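Local coordinates for endonuclease V (PDB 6OZE), which probably cleaves RNA at sites containing inosine, as a metal-dependent endoribonuclease of the RNase H-like clan, at residues A[187-201]-A[213-225]. The protein carries 4 engineered substitutions. Residues are numbered along the deposited sequence; the frame is centred on the assembly and turned at random.
Sequences MALRSHDRSTRPLYI and VRLTSACSRFRIP. Engineered in segment 213-225: Ser217 (natural residue Cys), Ala218 (natural residue Cys), Ser220 (natural residue Cys).
Helix 213-218 packs against the antiparallel hairpin formed by strands 187-189 and 199-201, its axis 9.9 Å from each strand segment and 18° from the direction of strand 187-189. Past the helix the chain runs out to the hairpin loop, where the CA atoms of His192 and Arg223 lie 5.1 Å apart, then folds back to Pro225. At the helical end the contact is apolar: Val213 sets its CG2 branch against Met187 CG at 3.5 Å and Ile201 CG2, while CG1 lies alongside Leu189 CD1, the side chains sliding past each other. Thr216 and Ile201 meet tip to tip, methyl to methyl; Thr216 OG1 bonds back to Ala212 O. Leu199 CD1 touches the CD and CG corner of the Pro225 ring, 3.6 Å from CD.

Arg223 carries the other end. With CG anti to the backbone N (chi1 -177°) and the chain extended to NE, it reaches past Ser195 to the hairpin loop. There NE donates to Arg197 O at 3.0 Å, the oxygen close to the guanidinium plane but NE above the carbonyl plane; NH2 adds a weak bond to Pro198 O. Leu199 CD2 covers one guanidinium face, Arg197 CD the other. In return, Ser191 OG donates to Arg223 O at 2.6 Å, in the carbonyl plane on a lone pair. A water donates to Ser191 O and to the backbone O of engineered Ser220. With an alanine at Arg223, Arg197 O and Pro198 O would probably lose these donors and Leu199 CD2 its guanidinium cover. Arg197 NE and Arg223 NH2, both donors, sit 3.0 Å apart; carbonyl oxygens, including Lys147 O for Arg197 NH1, probably offset the repulsion.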
# COMPACT_ATOMS: atom_id res chain seq x y z
N MET A 187 -1.87 -6.26 -10.70
CA MET A 187 -3.07 -7.01 -11.00
C MET A 187 -4.29 -6.21 -10.56
O MET A 187 -4.26 -5.56 -9.51
CB MET A 187 -3.07 -8.34 -10.24
CG MET A 187 -1.84 -9.20 -10.47
SD MET A 187 -1.98 -10.12 -12.00
CE MET A 187 -3.61 -10.77 -11.70
N ALA A 188 -5.36 -6.28 -11.33
CA ALA A 188 -6.65 -5.78 -10.89
C ALA A 188 -7.33 -6.93 -10.18
O ALA A 188 -7.37 -8.05 -10.72
CB ALA A 188 -7.49 -5.30 -12.08
N LEU A 189 -7.86 -6.68 -9.00
CA LEU A 189 -8.42 -7.74 -8.17
C LEU A 189 -9.83 -7.36 -7.76
O LEU A 189 -10.05 -6.28 -7.21
CB LEU A 189 -7.58 -7.91 -6.90
CG LEU A 189 -8.22 -8.74 -5.78
CD1 LEU A 189 -8.37 -10.19 -6.21
CD2 LEU A 189 -7.41 -8.60 -4.49
N ARG A 190 -10.79 -8.23 -8.04
CA ARG A 190 -12.10 -8.08 -7.44
C ARG A 190 -12.02 -8.59 -6.01
O ARG A 190 -11.75 -9.76 -5.76
CB ARG A 190 -13.17 -8.82 -8.24
CG ARG A 190 -14.54 -8.66 -7.61
CD ARG A 190 -15.63 -8.99 -8.62
NE ARG A 190 -16.97 -8.80 -8.08
CZ ARG A 190 -18.06 -8.67 -8.84
NH1 ARG A 190 -17.95 -8.69 -10.17
NH2 ARG A 190 -19.25 -8.51 -8.29
N SER A 191 -12.19 -7.68 -5.05
CA SER A 191 -12.00 -8.05 -3.66
C SER A 191 -13.29 -8.41 -2.93
O SER A 191 -13.23 -8.80 -1.77
CB SER A 191 -11.30 -6.90 -2.93
OG SER A 191 -12.06 -5.72 -3.09
N HIS A 192 -14.44 -8.32 -3.59
CA HIS A 192 -15.71 -8.55 -2.90
C HIS A 192 -16.75 -8.97 -3.93
O HIS A 192 -16.75 -8.46 -5.04
CB HIS A 192 -16.16 -7.28 -2.16
CG HIS A 192 -17.28 -7.51 -1.19
ND1 HIS A 192 -18.61 -7.47 -1.56
CD2 HIS A 192 -17.27 -7.78 0.14
CE1 HIS A 192 -19.36 -7.70 -0.50
NE2 HIS A 192 -18.58 -7.89 0.54
N ASP A 193 -17.62 -9.90 -3.53
CA ASP A 193 -18.62 -10.42 -4.46
C ASP A 193 -19.59 -9.33 -4.93
O ASP A 193 -20.14 -9.43 -6.03
CB ASP A 193 -19.42 -11.55 -3.81
CG ASP A 193 -18.69 -12.88 -3.81
OD1 ASP A 193 -17.61 -12.98 -4.44
OD2 ASP A 193 -19.20 -13.83 -3.18
N ARG A 194 -19.83 -8.32 -4.10
CA ARG A 194 -20.89 -7.35 -4.36
C ARG A 194 -20.38 -6.01 -4.87
O ARG A 194 -21.14 -5.04 -4.88
CB ARG A 194 -21.77 -7.17 -3.12
CG ARG A 194 -22.77 -8.30 -2.90
CD ARG A 194 -23.61 -8.06 -1.66
NE ARG A 194 -22.85 -8.26 -0.43
CZ ARG A 194 -22.75 -9.43 0.19
NH1 ARG A 194 -23.35 -10.50 -0.30
NH2 ARG A 194 -22.04 -9.53 1.31
N SER A 195 -19.12 -5.92 -5.28
CA SER A 195 -18.54 -4.69 -5.80
C SER A 195 -17.90 -4.97 -7.15
O SER A 195 -17.16 -5.95 -7.29
CB SER A 195 -17.45 -4.17 -4.85
OG SER A 195 -16.29 -4.97 -4.94
N THR A 196 -18.17 -4.12 -8.13
CA THR A 196 -17.59 -4.31 -9.45
C THR A 196 -16.24 -3.62 -9.64
O THR A 196 -15.48 -4.02 -10.52
CB THR A 196 -18.57 -3.85 -10.53
OG1 THR A 196 -17.93 -3.89 -11.82
CG2 THR A 196 -19.06 -2.45 -10.25
N ARG A 197 -15.93 -2.63 -8.82
CA ARG A 197 -14.71 -1.83 -9.00
C ARG A 197 -13.53 -2.55 -8.36
O ARG A 197 -13.55 -2.82 -7.16
CB ARG A 197 -14.90 -0.46 -8.37
CG ARG A 197 -13.77 0.52 -8.66
CD ARG A 197 -14.06 1.88 -8.03
NE ARG A 197 -12.90 2.42 -7.31
CZ ARG A 197 -12.95 3.46 -6.48
NH1 ARG A 197 -11.85 3.88 -5.87
NH2 ARG A 197 -14.10 4.07 -6.26
N PRO A 198 -12.49 -2.89 -9.12
CA PRO A 198 -11.39 -3.68 -8.56
C PRO A 198 -10.43 -2.83 -7.76
O PRO A 198 -10.44 -1.59 -7.79
CB PRO A 198 -10.69 -4.23 -9.81
CG PRO A 198 -10.96 -3.21 -10.86
CD PRO A 198 -12.32 -2.63 -10.56
N LEU A 199 -9.58 -3.52 -7.00
CA LEU A 199 -8.39 -2.90 -6.44
C LEU A 199 -7.22 -3.14 -7.37
O LEU A 199 -7.20 -4.09 -8.16
CB LEU A 199 -8.05 -3.55 -5.10
CG LEU A 199 -9.17 -3.74 -4.09
CD1 LEU A 199 -8.63 -4.53 -2.91
CD2 LEU A 199 -9.70 -2.40 -3.63
N TYR A 200 -6.23 -2.26 -7.30
CA TYR A 200 -5.05 -2.38 -8.15
C TYR A 200 -3.87 -2.73 -7.25
O TYR A 200 -3.44 -1.91 -6.42
CB TYR A 200 -4.83 -1.12 -8.98
CG TYR A 200 -6.00 -0.88 -9.88
CD1 TYR A 200 -6.10 -1.52 -11.11
CD2 TYR A 200 -7.06 -0.08 -9.48
CE1 TYR A 200 -7.18 -1.33 -11.93
CE2 TYR A 200 -8.16 0.11 -10.30
CZ TYR A 200 -8.22 -0.52 -11.53
OH TYR A 200 -9.30 -0.34 -12.35
N ILE A 201 -3.36 -3.94 -7.40
CA ILE A 201 -2.37 -4.51 -6.49
C ILE A 201 -1.02 -4.53 -7.18
O ILE A 201 -0.92 -4.93 -8.35
CB ILE A 201 -2.77 -5.95 -6.10
CG1 ILE A 201 -4.22 -6.00 -5.59
CG2 ILE A 201 -1.76 -6.53 -5.09
CD1 ILE A 201 -4.52 -5.05 -4.47
N VAL A 213 -1.44 -10.68 -4.39
CA VAL A 213 -2.85 -10.63 -4.77
C VAL A 213 -3.66 -11.59 -3.92
O VAL A 213 -4.76 -11.27 -3.46
CB VAL A 213 -3.00 -10.89 -6.28
CG1 VAL A 213 -4.47 -11.07 -6.66
CG2 VAL A 213 -2.39 -9.74 -7.04
N ARG A 214 -3.12 -12.79 -3.69
CA ARG A 214 -3.82 -13.76 -2.85
C ARG A 214 -3.95 -13.27 -1.42
O ARG A 214 -5.00 -13.45 -0.78
CB ARG A 214 -3.12 -15.10 -2.91
CG ARG A 214 -3.15 -15.72 -4.29
CD ARG A 214 -2.93 -17.23 -4.24
NE ARG A 214 -1.83 -17.60 -3.35
CZ ARG A 214 -1.99 -18.09 -2.13
NH1 ARG A 214 -0.92 -18.40 -1.40
NH2 ARG A 214 -3.21 -18.28 -1.64
N LEU A 215 -2.90 -12.65 -0.88
CA LEU A 215 -2.98 -12.12 0.48
C LEU A 215 -4.02 -11.02 0.57
O LEU A 215 -4.79 -10.95 1.54
CB LEU A 215 -1.61 -11.55 0.91
CG LEU A 215 -1.60 -10.88 2.28
CD1 LEU A 215 -1.98 -11.88 3.36
CD2 LEU A 215 -0.21 -10.29 2.55
N THR A 216 -4.04 -10.12 -0.42
CA THR A 216 -5.04 -9.05 -0.39
C THR A 216 -6.45 -9.63 -0.40
O THR A 216 -7.33 -9.16 0.34
CB THR A 216 -4.81 -8.13 -1.59
OG1 THR A 216 -3.48 -7.60 -1.52
CG2 THR A 216 -5.78 -6.95 -1.53
N SER A 217 -6.69 -10.64 -1.24
CA SER A 217 -8.00 -11.29 -1.22
C SER A 217 -8.30 -11.88 0.15
O SER A 217 -9.42 -11.73 0.67
CB SER A 217 -8.08 -12.38 -2.30
OG SER A 217 -9.42 -12.77 -2.51
N ALA A 218 -7.32 -12.55 0.76
CA ALA A 218 -7.53 -13.19 2.06
C ALA A 218 -7.83 -12.18 3.15
O ALA A 218 -8.52 -12.51 4.13
CB ALA A 218 -6.30 -14.02 2.42
N CYS A 219 -7.35 -10.95 2.98
CA CYS A 219 -7.55 -9.90 3.97
C CYS A 219 -8.80 -9.07 3.74
O CYS A 219 -9.06 -8.14 4.50
CB CYS A 219 -6.33 -8.97 4.03
SG CYS A 219 -4.90 -9.75 4.74
N SER A 220 -9.62 -9.41 2.74
CA SER A 220 -10.76 -8.59 2.35
C SER A 220 -12.05 -9.18 2.93
O SER A 220 -12.51 -10.24 2.50
CB SER A 220 -10.85 -8.46 0.83
OG SER A 220 -9.73 -7.74 0.34
N ARG A 221 -12.61 -8.50 3.91
CA ARG A 221 -13.94 -8.79 4.44
C ARG A 221 -14.99 -7.94 3.74
O ARG A 221 -16.09 -8.41 3.44
CB ARG A 221 -13.93 -8.50 5.95
CG ARG A 221 -15.25 -8.65 6.66
CD ARG A 221 -15.07 -8.44 8.16
NE ARG A 221 -14.29 -9.52 8.77
CZ ARG A 221 -13.60 -9.41 9.90
NH1 ARG A 221 -13.57 -8.25 10.55
NH2 ARG A 221 -12.93 -10.45 10.37
N PHE A 222 -14.65 -6.69 3.46
CA PHE A 222 -15.37 -5.76 2.61
C PHE A 222 -14.51 -5.51 1.37
O PHE A 222 -13.53 -6.21 1.12
CB PHE A 222 -15.70 -4.50 3.42
CG PHE A 222 -16.44 -4.78 4.70
CD1 PHE A 222 -17.80 -5.03 4.69
CD2 PHE A 222 -15.76 -4.82 5.91
CE1 PHE A 222 -18.48 -5.30 5.88
CE2 PHE A 222 -16.43 -5.08 7.09
CZ PHE A 222 -17.80 -5.32 7.08
N ARG A 223 -14.87 -4.49 0.57
CA ARG A 223 -14.10 -4.25 -0.64
C ARG A 223 -12.68 -3.79 -0.32
O ARG A 223 -11.72 -4.24 -0.95
CB ARG A 223 -14.82 -3.25 -1.56
CG ARG A 223 -14.09 -3.00 -2.87
CD ARG A 223 -14.58 -1.75 -3.60
NE ARG A 223 -13.60 -1.30 -4.60
CZ ARG A 223 -12.94 -0.15 -4.55
NH1 ARG A 223 -13.16 0.70 -3.56
NH2 ARG A 223 -12.07 0.15 -5.50
N ILE A 224 -12.52 -2.91 0.66
CA ILE A 224 -11.18 -2.47 1.04
C ILE A 224 -10.60 -3.48 2.03
O ILE A 224 -11.24 -3.75 3.06
CB ILE A 224 -11.26 -1.08 1.67
CG1 ILE A 224 -11.97 -0.12 0.72
CG2 ILE A 224 -9.86 -0.58 2.05
CD1 ILE A 224 -11.29 0.01 -0.62
N PRO A 225 -9.40 -4.02 1.77
CA PRO A 225 -8.82 -5.02 2.69
C PRO A 225 -8.75 -4.48 4.11
O PRO A 225 -8.46 -3.31 4.33
CB PRO A 225 -7.42 -5.26 2.11
CG PRO A 225 -7.52 -4.82 0.68
CD PRO A 225 -8.53 -3.73 0.62
O HOH W 1 -14.61 -9.53 0.60